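Local coordinates for protein O-phospho-L-seryl-tRNA:Cys-tRNA synthase (Methanocaldococcus jannaschii DSM 2661, PDB 5X6B) that probably converts O-phosphoseryl-tRNA(Cys) into cysteinyl-tRNA(Cys), using a pyridoxal phosphate cofactor bound to a lysine of the enzyme, at residues 324-329 with 404-409; 199-204 with 237-242; 108-113 with 309-314; 120-125 with 229-234; 263-268 with 301-306. All blocks are in the same frame, centred on the assembly; numbering follows the deposited sequence.

Contact 1: 324-329 with 404-409; sequences TRYVVD and YVVNAI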
# COMPACT_ATOMS: atom_id res chain seq x y z
N THR B 324 -7.39 -18.73 19.96
CA THR B 324 -6.64 -19.85 19.42
C THR B 324 -6.83 -21.10 20.26
O THR B 324 -7.16 -22.18 19.74
CB THR B 324 -5.14 -19.51 19.35
OG1 THR B 324 -4.94 -18.34 18.56
CG2 THR B 324 -4.35 -20.67 18.77
N ARG B 325 -6.63 -20.96 21.56
CA ARG B 325 -6.72 -22.10 22.46
C ARG B 325 -8.14 -22.62 22.57
O ARG B 325 -8.35 -23.81 22.78
CB ARG B 325 -6.17 -21.73 23.84
CG ARG B 325 -4.69 -21.44 23.81
CD ARG B 325 -4.12 -21.13 25.17
NE ARG B 325 -2.72 -20.74 25.07
CZ ARG B 325 -1.97 -20.35 26.09
NH1 ARG B 325 -2.48 -20.29 27.31
NH2 ARG B 325 -0.70 -20.02 25.89
N TYR B 326 -9.12 -21.72 22.42
CA TYR B 326 -10.52 -22.14 22.36
C TYR B 326 -10.74 -23.08 21.19
O TYR B 326 -11.43 -24.09 21.32
CB TYR B 326 -11.44 -20.93 22.24
CG TYR B 326 -12.88 -21.30 21.95
CD1 TYR B 326 -13.73 -21.72 22.97
CD2 TYR B 326 -13.39 -21.23 20.66
CE1 TYR B 326 -15.05 -22.06 22.70
CE2 TYR B 326 -14.70 -21.57 20.39
CZ TYR B 326 -15.52 -21.98 21.41
OH TYR B 326 -16.83 -22.32 21.13
N VAL B 327 -10.15 -22.75 20.05
CA VAL B 327 -10.26 -23.58 18.85
C VAL B 327 -9.60 -24.94 19.05
O VAL B 327 -10.20 -25.97 18.71
CB VAL B 327 -9.62 -22.87 17.63
CG1 VAL B 327 -9.58 -23.81 16.44
CG2 VAL B 327 -10.39 -21.60 17.29
N VAL B 328 -8.39 -24.95 19.59
CA VAL B 328 -7.67 -26.20 19.83
C VAL B 328 -8.43 -27.11 20.79
O VAL B 328 -8.69 -28.27 20.47
CB VAL B 328 -6.25 -25.94 20.40
CG1 VAL B 328 -5.67 -27.23 20.96
CG2 VAL B 328 -5.34 -25.37 19.32
N ASP B 329 -8.80 -26.57 21.95
CA ASP B 329 -9.50 -27.35 22.96
C ASP B 329 -10.80 -27.92 22.42
O ASP B 329 -11.23 -29.01 22.80
CB ASP B 329 -9.80 -26.49 24.20
CG ASP B 329 -8.54 -26.06 24.93
OD1 ASP B 329 -7.47 -26.66 24.69
OD2 ASP B 329 -8.62 -25.11 25.74
N TYR B 404 -18.49 -19.56 14.91
CA TYR B 404 -19.05 -20.00 13.64
C TYR B 404 -18.16 -21.05 12.99
O TYR B 404 -18.64 -22.12 12.60
CB TYR B 404 -19.23 -18.82 12.69
CG TYR B 404 -19.83 -19.21 11.36
CD1 TYR B 404 -21.20 -19.25 11.18
CD2 TYR B 404 -19.02 -19.56 10.28
CE1 TYR B 404 -21.76 -19.62 9.98
CE2 TYR B 404 -19.56 -19.93 9.07
CZ TYR B 404 -20.94 -19.96 8.93
OH TYR B 404 -21.49 -20.33 7.72
N VAL B 405 -16.87 -20.74 12.87
CA VAL B 405 -15.90 -21.63 12.25
C VAL B 405 -15.84 -22.98 12.96
O VAL B 405 -15.89 -24.03 12.31
CB VAL B 405 -14.49 -21.01 12.25
CG1 VAL B 405 -13.47 -22.03 11.76
CG2 VAL B 405 -14.47 -19.74 11.41
N VAL B 406 -15.74 -22.95 14.29
CA VAL B 406 -15.67 -24.17 15.09
C VAL B 406 -16.91 -25.04 14.90
O VAL B 406 -16.80 -26.24 14.63
CB VAL B 406 -15.50 -23.85 16.58
CG1 VAL B 406 -15.73 -25.09 17.41
CG2 VAL B 406 -14.12 -23.27 16.85
N ASN B 407 -18.09 -24.44 15.04
CA ASN B 407 -19.34 -25.17 14.85
C ASN B 407 -19.43 -25.73 13.44
O ASN B 407 -19.93 -26.83 13.23
CB ASN B 407 -20.54 -24.27 15.14
CG ASN B 407 -20.64 -23.89 16.61
OD1 ASN B 407 -20.16 -24.62 17.48
ND2 ASN B 407 -21.28 -22.76 16.89
N ALA B 408 -18.93 -24.95 12.48
CA ALA B 408 -18.95 -25.35 11.08
C ALA B 408 -18.20 -26.66 10.90
O ALA B 408 -18.75 -27.63 10.37
CB ALA B 408 -18.34 -24.27 10.22
N ILE B 409 -16.94 -26.68 11.34
CA ILE B 409 -16.09 -27.87 11.24
C ILE B 409 -16.72 -29.08 11.94
O ILE B 409 -16.73 -30.18 11.39
CB ILE B 409 -14.70 -27.61 11.85
CG1 ILE B 409 -14.00 -26.47 11.11
CG2 ILE B 409 -13.84 -28.87 11.78
CD1 ILE B 409 -12.71 -26.02 11.76

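Contact 2: 199-204 with 237-242; sequences LTHVDG and MPVNGK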
# COMPACT_ATOMS: atom_id res chain seq x y z
N LEU B 199 17.53 -17.38 13.70
CA LEU B 199 16.48 -18.08 14.43
C LEU B 199 15.09 -17.67 13.94
O LEU B 199 14.71 -16.50 14.03
CB LEU B 199 16.59 -17.82 15.93
CG LEU B 199 15.46 -18.40 16.79
CD1 LEU B 199 15.39 -19.92 16.66
CD2 LEU B 199 15.60 -17.98 18.24
N THR B 200 14.35 -18.64 13.41
CA THR B 200 12.96 -18.41 13.05
C THR B 200 12.14 -18.29 14.33
O THR B 200 11.84 -19.30 14.97
CB THR B 200 12.40 -19.55 12.18
OG1 THR B 200 13.23 -19.70 11.02
CG2 THR B 200 10.99 -19.24 11.74
N HIS B 201 11.81 -17.05 14.70
CA HIS B 201 11.19 -16.78 16.00
C HIS B 201 9.90 -17.56 16.21
O HIS B 201 9.66 -18.10 17.29
CB HIS B 201 10.92 -15.28 16.15
CG HIS B 201 10.74 -14.85 17.57
ND1 HIS B 201 10.41 -13.56 17.92
CD2 HIS B 201 10.85 -15.53 18.74
CE1 HIS B 201 10.33 -13.46 19.23
NE2 HIS B 201 10.59 -14.65 19.75
N VAL B 202 9.07 -17.60 15.17
CA VAL B 202 7.95 -18.53 15.10
C VAL B 202 7.95 -19.17 13.71
O VAL B 202 7.86 -18.47 12.70
CB VAL B 202 6.58 -17.85 15.38
CG1 VAL B 202 5.43 -18.71 14.90
CG2 VAL B 202 6.42 -17.55 16.86
N ASP B 203 8.09 -20.49 13.65
CA ASP B 203 8.07 -21.17 12.37
C ASP B 203 6.67 -21.14 11.77
O ASP B 203 5.69 -20.97 12.49
CB ASP B 203 8.53 -22.62 12.50
CG ASP B 203 7.67 -23.42 13.46
OD1 ASP B 203 7.50 -22.98 14.62
OD2 ASP B 203 7.14 -24.47 13.03
N GLY B 204 6.60 -21.32 10.46
CA GLY B 204 5.35 -21.24 9.74
C GLY B 204 4.71 -22.58 9.45
O GLY B 204 3.77 -22.67 8.65
N MET B 237 2.75 -10.10 18.62
CA MET B 237 3.18 -10.05 20.01
C MET B 237 4.30 -9.03 20.14
O MET B 237 4.96 -8.70 19.16
CB MET B 237 3.65 -11.43 20.48
CG MET B 237 4.96 -11.87 19.86
SD MET B 237 5.40 -13.56 20.31
CE MET B 237 4.28 -14.52 19.30
N PRO B 238 4.50 -8.50 21.36
CA PRO B 238 5.61 -7.55 21.56
C PRO B 238 6.97 -8.23 21.41
O PRO B 238 7.12 -9.40 21.75
CB PRO B 238 5.39 -7.06 23.00
CG PRO B 238 4.52 -8.09 23.64
CD PRO B 238 3.65 -8.63 22.55
N VAL B 239 7.95 -7.49 20.90
CA VAL B 239 9.29 -8.03 20.67
C VAL B 239 10.37 -7.02 21.05
O VAL B 239 10.39 -5.90 20.53
CB VAL B 239 9.49 -8.44 19.20
CG1 VAL B 239 10.96 -8.77 18.94
CG2 VAL B 239 8.61 -9.64 18.85
N ASN B 240 11.26 -7.41 21.96
CA ASN B 240 12.38 -6.57 22.35
C ASN B 240 13.68 -7.13 21.79
O ASN B 240 14.18 -8.15 22.25
CB ASN B 240 12.47 -6.45 23.87
CG ASN B 240 13.48 -5.40 24.32
OD1 ASN B 240 14.41 -5.06 23.60
ND2 ASN B 240 13.30 -4.89 25.53
N GLY B 241 14.23 -6.44 20.79
CA GLY B 241 15.42 -6.90 20.11
C GLY B 241 16.69 -6.90 20.96
O GLY B 241 17.49 -7.83 20.86
N LYS B 242 16.86 -5.87 21.77
CA LYS B 242 18.06 -5.77 22.60
C LYS B 242 18.07 -6.80 23.73
O LYS B 242 19.13 -7.34 24.06
CB LYS B 242 18.20 -4.37 23.18
CG LYS B 242 18.52 -3.31 22.14
CD LYS B 242 18.61 -1.92 22.75
CE LYS B 242 18.82 -0.87 21.68
NZ LYS B 242 20.11 -1.07 20.96

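Contact 3: 108-113 with 309-314; sequences AKFLNM and HVVERV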
# COMPACT_ATOMS: atom_id res chain seq x y z
N ALA B 108 11.58 1.59 15.16
CA ALA B 108 12.81 1.18 15.81
C ALA B 108 12.61 1.09 17.32
O ALA B 108 12.99 0.10 17.95
CB ALA B 108 13.94 2.14 15.48
N LYS B 109 12.01 2.12 17.90
CA LYS B 109 11.68 2.12 19.33
C LYS B 109 10.76 0.95 19.64
O LYS B 109 10.93 0.25 20.64
CB LYS B 109 11.02 3.43 19.75
CG LYS B 109 11.91 4.66 19.67
CD LYS B 109 11.16 5.88 20.20
CE LYS B 109 12.02 7.14 20.13
NZ LYS B 109 11.28 8.34 20.62
N PHE B 110 9.77 0.75 18.77
CA PHE B 110 8.77 -0.29 18.92
C PHE B 110 9.40 -1.67 19.03
O PHE B 110 8.89 -2.54 19.72
CB PHE B 110 7.79 -0.24 17.75
CG PHE B 110 6.72 -1.29 17.79
CD1 PHE B 110 5.74 -1.28 18.77
CD2 PHE B 110 6.67 -2.28 16.81
CE1 PHE B 110 4.75 -2.24 18.80
CE2 PHE B 110 5.68 -3.25 16.84
CZ PHE B 110 4.72 -3.23 17.83
N LEU B 111 10.53 -1.85 18.34
CA LEU B 111 11.25 -3.12 18.36
C LEU B 111 12.43 -3.06 19.31
O LEU B 111 13.14 -4.05 19.50
CB LEU B 111 11.73 -3.47 16.96
CG LEU B 111 10.65 -3.63 15.89
CD1 LEU B 111 11.27 -4.08 14.58
CD2 LEU B 111 9.60 -4.61 16.36
N ASN B 112 12.64 -1.89 19.91
CA ASN B 112 13.79 -1.63 20.76
C ASN B 112 15.10 -1.99 20.05
O ASN B 112 15.92 -2.73 20.58
CB ASN B 112 13.67 -2.40 22.08
CG ASN B 112 14.55 -1.82 23.17
OD1 ASN B 112 14.87 -0.63 23.15
ND2 ASN B 112 14.95 -2.65 24.12
N MET B 113 15.25 -1.49 18.83
CA MET B 113 16.49 -1.64 18.08
C MET B 113 17.03 -0.26 17.73
O MET B 113 16.32 0.73 17.84
CB MET B 113 16.26 -2.47 16.81
CG MET B 113 15.81 -3.90 17.06
SD MET B 113 17.10 -4.98 17.73
CE MET B 113 18.20 -5.10 16.33
N HIS B 309 -2.99 0.83 14.82
CA HIS B 309 -3.79 -0.36 15.04
C HIS B 309 -2.92 -1.55 15.44
O HIS B 309 -3.35 -2.40 16.22
CB HIS B 309 -4.60 -0.70 13.78
CG HIS B 309 -5.23 -2.05 13.81
ND1 HIS B 309 -6.22 -2.40 14.71
CD2 HIS B 309 -5.02 -3.16 13.05
CE1 HIS B 309 -6.59 -3.65 14.50
NE2 HIS B 309 -5.87 -4.13 13.50
N VAL B 310 -1.71 -1.61 14.90
CA VAL B 310 -0.80 -2.72 15.19
C VAL B 310 -0.22 -2.60 16.60
O VAL B 310 -0.19 -3.59 17.35
CB VAL B 310 0.34 -2.78 14.15
CG1 VAL B 310 1.50 -3.63 14.66
CG2 VAL B 310 -0.18 -3.34 12.84
N VAL B 311 0.24 -1.40 16.97
CA VAL B 311 0.75 -1.13 18.31
C VAL B 311 -0.27 -1.52 19.39
O VAL B 311 0.09 -2.07 20.43
CB VAL B 311 1.12 0.36 18.48
CG1 VAL B 311 1.45 0.68 19.93
CG2 VAL B 311 2.30 0.70 17.58
N GLU B 312 -1.54 -1.24 19.14
CA GLU B 312 -2.58 -1.51 20.12
C GLU B 312 -2.97 -2.99 20.17
O GLU B 312 -3.45 -3.47 21.19
CB GLU B 312 -3.81 -0.66 19.83
CG GLU B 312 -3.63 0.82 20.17
CD GLU B 312 -3.46 1.05 21.66
OE1 GLU B 312 -4.18 0.41 22.46
OE2 GLU B 312 -2.61 1.89 22.04
N ARG B 313 -2.75 -3.71 19.07
CA ARG B 313 -3.19 -5.09 19.02
C ARG B 313 -2.15 -6.05 19.58
O ARG B 313 -2.49 -7.18 19.93
CB ARG B 313 -3.57 -5.49 17.58
CG ARG B 313 -2.41 -5.86 16.68
CD ARG B 313 -2.92 -6.15 15.27
NE ARG B 313 -1.88 -6.64 14.38
CZ ARG B 313 -2.09 -7.01 13.12
NH1 ARG B 313 -3.31 -6.93 12.60
NH2 ARG B 313 -1.09 -7.45 12.38
N VAL B 314 -0.90 -5.61 19.68
CA VAL B 314 0.12 -6.46 20.31
C VAL B 314 -0.05 -6.40 21.83
O VAL B 314 0.36 -7.32 22.53
CB VAL B 314 1.57 -6.06 19.93
CG1 VAL B 314 1.79 -6.19 18.43
CG2 VAL B 314 1.91 -4.66 20.41

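Contact 4: 120-125 with 229-234; sequences HGAREG and NCAYTV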
# COMPACT_ATOMS: atom_id res chain seq x y z
N HIS B 120 10.99 -4.97 0.96
CA HIS B 120 9.89 -5.58 0.24
C HIS B 120 9.41 -6.84 0.95
O HIS B 120 8.74 -7.69 0.35
CB HIS B 120 10.30 -5.92 -1.20
CG HIS B 120 10.76 -4.74 -2.00
ND1 HIS B 120 9.96 -3.62 -2.18
CD2 HIS B 120 11.89 -4.50 -2.68
CE1 HIS B 120 10.60 -2.75 -2.93
NE2 HIS B 120 11.78 -3.26 -3.25
N GLY B 121 9.75 -6.97 2.22
CA GLY B 121 9.38 -8.15 2.99
C GLY B 121 10.51 -8.73 3.82
O GLY B 121 11.63 -8.20 3.84
N ALA B 122 10.22 -9.82 4.52
CA ALA B 122 11.20 -10.48 5.37
C ALA B 122 12.25 -11.21 4.52
O ALA B 122 13.40 -11.35 4.94
CB ALA B 122 10.51 -11.45 6.32
N ARG B 123 11.85 -11.68 3.35
CA ARG B 123 12.77 -12.26 2.37
C ARG B 123 13.95 -11.33 2.12
O ARG B 123 15.10 -11.68 2.40
CB ARG B 123 12.05 -12.52 1.04
CG ARG B 123 11.05 -13.65 1.05
CD ARG B 123 10.09 -13.54 -0.13
NE ARG B 123 9.19 -14.68 -0.25
CZ ARG B 123 8.02 -14.79 0.37
NH1 ARG B 123 7.60 -13.82 1.17
NH2 ARG B 123 7.26 -15.86 0.19
N GLU B 124 13.65 -10.15 1.60
CA GLU B 124 14.66 -9.18 1.20
C GLU B 124 15.53 -8.75 2.38
O GLU B 124 16.72 -8.51 2.22
CB GLU B 124 14.01 -7.96 0.55
CG GLU B 124 13.31 -8.25 -0.77
CD GLU B 124 14.27 -8.48 -1.94
OE1 GLU B 124 15.51 -8.40 -1.73
OE2 GLU B 124 13.79 -8.72 -3.07
N GLY B 125 14.92 -8.66 3.56
CA GLY B 125 15.65 -8.29 4.76
C GLY B 125 16.73 -9.30 5.10
O GLY B 125 17.83 -8.94 5.52
N ASN B 229 14.45 -13.93 12.81
CA ASN B 229 13.37 -13.83 11.84
C ASN B 229 12.03 -13.61 12.52
O ASN B 229 11.35 -14.56 12.91
CB ASN B 229 13.29 -15.08 10.96
CG ASN B 229 12.22 -14.97 9.89
OD1 ASN B 229 11.69 -13.89 9.65
ND2 ASN B 229 11.90 -16.09 9.26
N CYS B 230 11.66 -12.34 12.67
CA CYS B 230 10.43 -12.00 13.36
C CYS B 230 9.23 -11.88 12.43
O CYS B 230 8.24 -11.22 12.76
CB CYS B 230 10.63 -10.71 14.13
SG CYS B 230 11.67 -10.92 15.57
N ALA B 231 9.33 -12.49 11.26
CA ALA B 231 8.14 -12.77 10.47
C ALA B 231 7.26 -13.60 11.39
O ALA B 231 7.77 -14.51 12.04
CB ALA B 231 8.48 -13.51 9.19
N TYR B 232 5.98 -13.26 11.46
CA TYR B 232 5.00 -13.95 12.31
C TYR B 232 5.06 -13.62 13.79
O TYR B 232 4.28 -14.19 14.56
CB TYR B 232 5.10 -15.47 12.18
CG TYR B 232 4.12 -16.11 11.22
CD1 TYR B 232 2.81 -15.65 11.11
CD2 TYR B 232 4.50 -17.20 10.45
CE1 TYR B 232 1.92 -16.24 10.24
CE2 TYR B 232 3.61 -17.80 9.58
CZ TYR B 232 2.33 -17.32 9.48
OH TYR B 232 1.44 -17.91 8.61
N THR B 233 5.96 -12.74 14.22
CA THR B 233 5.89 -12.27 15.60
C THR B 233 5.73 -10.76 15.71
O THR B 233 4.91 -10.28 16.49
CB THR B 233 7.13 -12.68 16.44
OG1 THR B 233 8.32 -12.17 15.83
CG2 THR B 233 7.21 -14.19 16.56
N VAL B 234 6.52 -10.01 14.95
CA VAL B 234 6.42 -8.55 15.01
C VAL B 234 5.09 -8.10 14.43
O VAL B 234 4.78 -8.38 13.27
CB VAL B 234 7.58 -7.85 14.28
CG1 VAL B 234 7.24 -6.41 13.98
CG2 VAL B 234 8.84 -7.92 15.12

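Contact 5: 263-268 with 301-306; sequences CGILAF and VTLMAS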
# COMPACT_ATOMS: atom_id res chain seq x y z
N CYS B 263 5.78 -5.61 1.70
CA CYS B 263 6.56 -4.71 2.54
C CYS B 263 7.04 -5.44 3.79
O CYS B 263 6.58 -6.54 4.10
CB CYS B 263 5.76 -3.47 2.93
SG CYS B 263 4.51 -3.72 4.19
N GLY B 264 7.98 -4.82 4.49
CA GLY B 264 8.60 -5.43 5.65
C GLY B 264 9.56 -4.46 6.30
O GLY B 264 9.71 -3.33 5.84
N ILE B 265 10.21 -4.90 7.37
CA ILE B 265 11.14 -4.05 8.09
C ILE B 265 12.42 -4.81 8.40
O ILE B 265 12.38 -5.99 8.73
CB ILE B 265 10.52 -3.53 9.41
CG1 ILE B 265 9.34 -2.60 9.12
CG2 ILE B 265 11.55 -2.78 10.25
CD1 ILE B 265 9.74 -1.35 8.38
N LEU B 266 13.55 -4.13 8.24
CA LEU B 266 14.82 -4.66 8.72
C LEU B 266 15.33 -3.74 9.81
O LEU B 266 15.63 -2.57 9.56
CB LEU B 266 15.84 -4.77 7.58
CG LEU B 266 17.27 -5.18 7.97
CD1 LEU B 266 17.28 -6.52 8.70
CD2 LEU B 266 18.17 -5.24 6.74
N ALA B 267 15.40 -4.26 11.03
CA ALA B 267 15.93 -3.49 12.14
C ALA B 267 17.32 -4.01 12.48
O ALA B 267 17.59 -5.21 12.35
CB ALA B 267 15.02 -3.58 13.35
N PHE B 268 18.20 -3.12 12.92
CA PHE B 268 19.59 -3.50 13.16
C PHE B 268 20.31 -2.54 14.10
O PHE B 268 19.92 -1.38 14.25
CB PHE B 268 20.35 -3.60 11.83
CG PHE B 268 20.28 -2.36 10.98
CD1 PHE B 268 21.23 -1.36 11.11
CD2 PHE B 268 19.26 -2.19 10.05
CE1 PHE B 268 21.17 -0.22 10.33
CE2 PHE B 268 19.20 -1.05 9.27
CZ PHE B 268 20.15 -0.06 9.41
N VAL B 301 2.76 2.82 2.76
CA VAL B 301 1.71 3.72 3.20
C VAL B 301 0.70 2.99 4.08
O VAL B 301 0.24 3.52 5.09
CB VAL B 301 0.99 4.37 2.00
CG1 VAL B 301 -0.18 5.23 2.48
CG2 VAL B 301 1.98 5.20 1.21
N THR B 302 0.35 1.76 3.70
CA THR B 302 -0.54 0.95 4.52
C THR B 302 0.14 0.58 5.83
O THR B 302 -0.51 0.53 6.87
CB THR B 302 -0.99 -0.33 3.79
OG1 THR B 302 0.15 -1.16 3.51
CG2 THR B 302 -1.69 0.02 2.49
N LEU B 303 1.45 0.35 5.78
CA LEU B 303 2.22 -0.02 6.97
C LEU B 303 2.22 1.12 7.99
O LEU B 303 2.03 0.88 9.19
CB LEU B 303 3.65 -0.39 6.59
CG LEU B 303 4.56 -0.98 7.67
CD1 LEU B 303 3.98 -2.27 8.23
CD2 LEU B 303 5.96 -1.22 7.13
N MET B 304 2.41 2.34 7.52
CA MET B 304 2.34 3.52 8.39
C MET B 304 0.91 3.76 8.89
O MET B 304 0.70 4.22 10.01
CB MET B 304 2.84 4.76 7.65
CG MET B 304 4.35 4.78 7.40
SD MET B 304 4.90 6.33 6.65
CE MET B 304 4.24 6.17 5.00
N ALA B 305 -0.07 3.46 8.05
CA ALA B 305 -1.47 3.68 8.40
C ALA B 305 -1.98 2.64 9.40
O ALA B 305 -2.72 2.97 10.33
CB ALA B 305 -2.33 3.67 7.15
N SER B 306 -1.59 1.38 9.21
CA SER B 306 -1.99 0.31 10.11
C SER B 306 -1.19 0.31 11.41
O SER B 306 -1.48 -0.46 12.32
CB SER B 306 -1.85 -1.05 9.43
OG SER B 306 -2.65 -1.12 8.28

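Contact 1: 324-329 with 404-409
Val406 of helix 399-415 points at helix 317-331 and sets a single methyl, CG2, against both Tyr326 and Val327. CG2 of Val406 lies 4.0 Å from CE2 of Tyr326 and 4.1 Å from CG2 of Val327, so one branch carries both touches. That branch is the one opposite its own carbonyl carbon, because CG1 of Val406 is anti to the backbone N (chi1 168°). Val327 holds nearly the same torsion and likewise offers CG2. The two valine side chains cross obliquely, and CA of Val327 comes within 6.6 Å of CA of Val406, consistent with small side chains at the crossing. Together the two segments bury 125 Å², nearly all of it on Tyr326, Val327 and Val406; the atom contacts are apolar. The compact side lies around the valines: Val327 and Val328 both rest on Ile349 of strand 349-352, while Ile409 reaches Leu331 and Phe336. The opposite character appears at Tyr326, which is partly exposed. Its CB leaves the helix beside the other segment, and the ring then brings its CE2 to the methyl of Val406, which meets the ring at a slant. Asp329 and Asn407 lie in solvent, while Arg325 forms a salt bridge with Glu345. Helix 317-331 thus covers the three-stranded antiparallel sheet through strand 349-352, with helix 399-415 beside it: helix-on-sheet layering expected of the small C-terminal domain in fold-type I pyridoxal phosphate enzymes.

Contact 2: 199-204 with 237-242
Beside Val239, whose methyl meets the ring of His201, OD1 of Asn240 has one sound partner, the backbone N of Glu243; N of Lys242 bonds it weakly, and ND2 of Asn112 stands at a modelled separation too short to be relied on. The weak bond from Lys242 N to Asn240 OD1 spans 3.2 Å and is strongly bent, 123° at the hydrogen. These bonds are consistent with a locally shaped turn after Val239, while the contact with 199-204 is made entirely by carbon. CG2 of Val239 lies 4.2 Å from CE1 of His201, at the edge of the imidazole and near its plane. ND1, next to CE1 on the same ring, is hydrogen-bonded to OG1 of Thr233, which holds the rotation of the ring that Val239 borders. One residue further on, CG2 of Val202 approaches CE of Met237 at 4.4 Å. The methionine extends its chain to SD (chi2 -175°) and then bends its terminal methyl round (chi3 75°) to meet the valine. The backbones stay well apart, with CA of His201 and CA of Val239 separated by 10.1 Å, so the side chains bridge the gap unaided by strand pairing. His201 instead joins its backbone to Asn229, beside the end of strand 194-200. The chemistry is divided: polar bonds shape each loop from within or from its neighbours, whereas dispersion between two methyl-bearing pairs joins 199-204 to 237-242, and the buried imidazole presents carbon to the valine while keeping ND1 satisfied.

Contact 3: 108-113 with 309-314
Phe110 sends its ring from the last turn of helix 100-111, which closes in a Schellman motif, onto Val311 and Val314 of helix 307-314. Just before it, Lys109, exposed, packs on Ile39 of the second subunit. Phe110 itself carries the contact: with CG anti to the backbone N (chi1 179°), the ring reaches straight across to the other helix. CE1 of Phe110 lies 4.0 Å from CG2 of Val311, whose side chain slides past the ring in the opposite direction. CG2 of Val314 comes in at the ring edge, near its plane, and sits 4.1 Å from both CE1 and CZ of Phe110. Both methyls, from residues about one helical turn apart, gather at the CE1 end of the ring. Leu111 faces another way, packing on Val234 and on Ala267 of strand 264-268, and its backbone bonds with Gly241. Asn112 leaves the helix with a positive phi of 52°, and its N returns 2.8 Å to O of Lys109. Met113 lays its side chain on Ala267 and completes the motif with the longer of its two loops back, N of Met113 to O of Ala108, 2.9 Å.

Contact 4: 120-125 with 229-234
Two alanine methyls make most of this contact, CB of Ala122 and CB of Ala231 being 4.1 Å apart, yet the segments they join hold two different parts of the cofactor, its phosphate and its ring nitrogen. The backbone N of Ala122 bonds OP3 and that of Arg123 bonds OP1 of the phosphate on the modified residue LLP at position 255. From the other segment, ND2 of Asn229 bonds the pyridine N1 of the same residue, a place where many fold-type I enzymes have an aspartate. The other end of that amide turns to the protein: OD1 of Asn229 accepts from N of Ala231 at 3.2 Å, closing an Asx turn. The bond is fairly straight at the hydrogen (157°), but the donor stands above the carbonyl plane, 52° out of it. One amide thus has each end occupied, which fixes its flip, and CB of Ala122 borders OD1 of Asn229 at 4.3 Å. The next turn is tied at O of Cys230, which receives N of Val234 at 3.0 Å and N of Thr233 at 3.1 Å. Gly121, the N-cap residue, adopts a positive phi and leaves the first turn of its helix facing the phosphate, where the helix end would probably add to the electrostatic hold. His120 bonds Glu124 of the second subunit, placing the site by the dimer interface. In the fold, helix 122-132 starts here just after strand 115-119, outermost in this chain's sheet. The loop 229-234 leaves the end of strand 226-229, which runs between strands 194-200 and 248-252.

Contact 5: 263-268 with 301-306
Leu303 lays its CD2 methyl over Ile265 of strand 264-268 and Cys263 just before it, meeting CD1 of Ile265 at 4.0 Å and SG of Cys263 at 4.1 Å. CG1 of Ile265 follows at 4.2 Å from the same CD2, so one leucine branch touches two alternate residues of the extended chain. In the leucine, CG anti to the backbone N (chi1 -172°), with chi2 60°, brings CD2 to the strand from helix 298-305. Lower on the stem, CB of Leu303 lies 4.2 Å from SG of Cys263, so the sulfur borders the root of the leucine as well as its tip. SG of Cys263 sits between its own backbone N and carbonyl carbon (chi1 75°), angled at the helix. Gly264, between the two contributors, is almost fully extended; Cys263 and Ile265 consequently present their side chains on the same side. The backing comes from helix 100-111, whose Phe103 touches Leu303, while neighbouring Met304 packs on Leu47 of the second subunit. Thr302 OG1 ties the helix to the loop before the strand by bonding N of Ser260. Leu303 thus packs helix 298-305 on the start of strand 264-268, which runs antiparallel to both its neighbours, 115-119 and 248-252. A seven-stranded mixed sheet of order 1-7-6-5-4-2-3, with this strand reversed, is characteristic of the large domain of the fold-type I (aspartate aminotransferase-like) pyridoxal phosphate enzymes.

Contacts 2 to 5 cluster in the large domain, their centres 10 to 16 Å apart, whereas contact 1 lies in the C-terminal part, 26 to 31 Å from each of them. Contacts 2, 4 and 5 all reach the seven-stranded sheet, through strands 194-200, 226-229 and 264-268. Contact 3 has the widest span: its segments enclose along the chain those of contacts 2, 4 and 5. Contacts 2 and 4 interleave and share backbone bonds of Asn229. Helices 298-305, 307-314 and 317-331 follow one another, leading from contact 5 through contact 3 to contact 1. Contacts 2, 3 and 5 touch contact 4, where the cofactor is held, while contact 1 packs the C-terminal part separately.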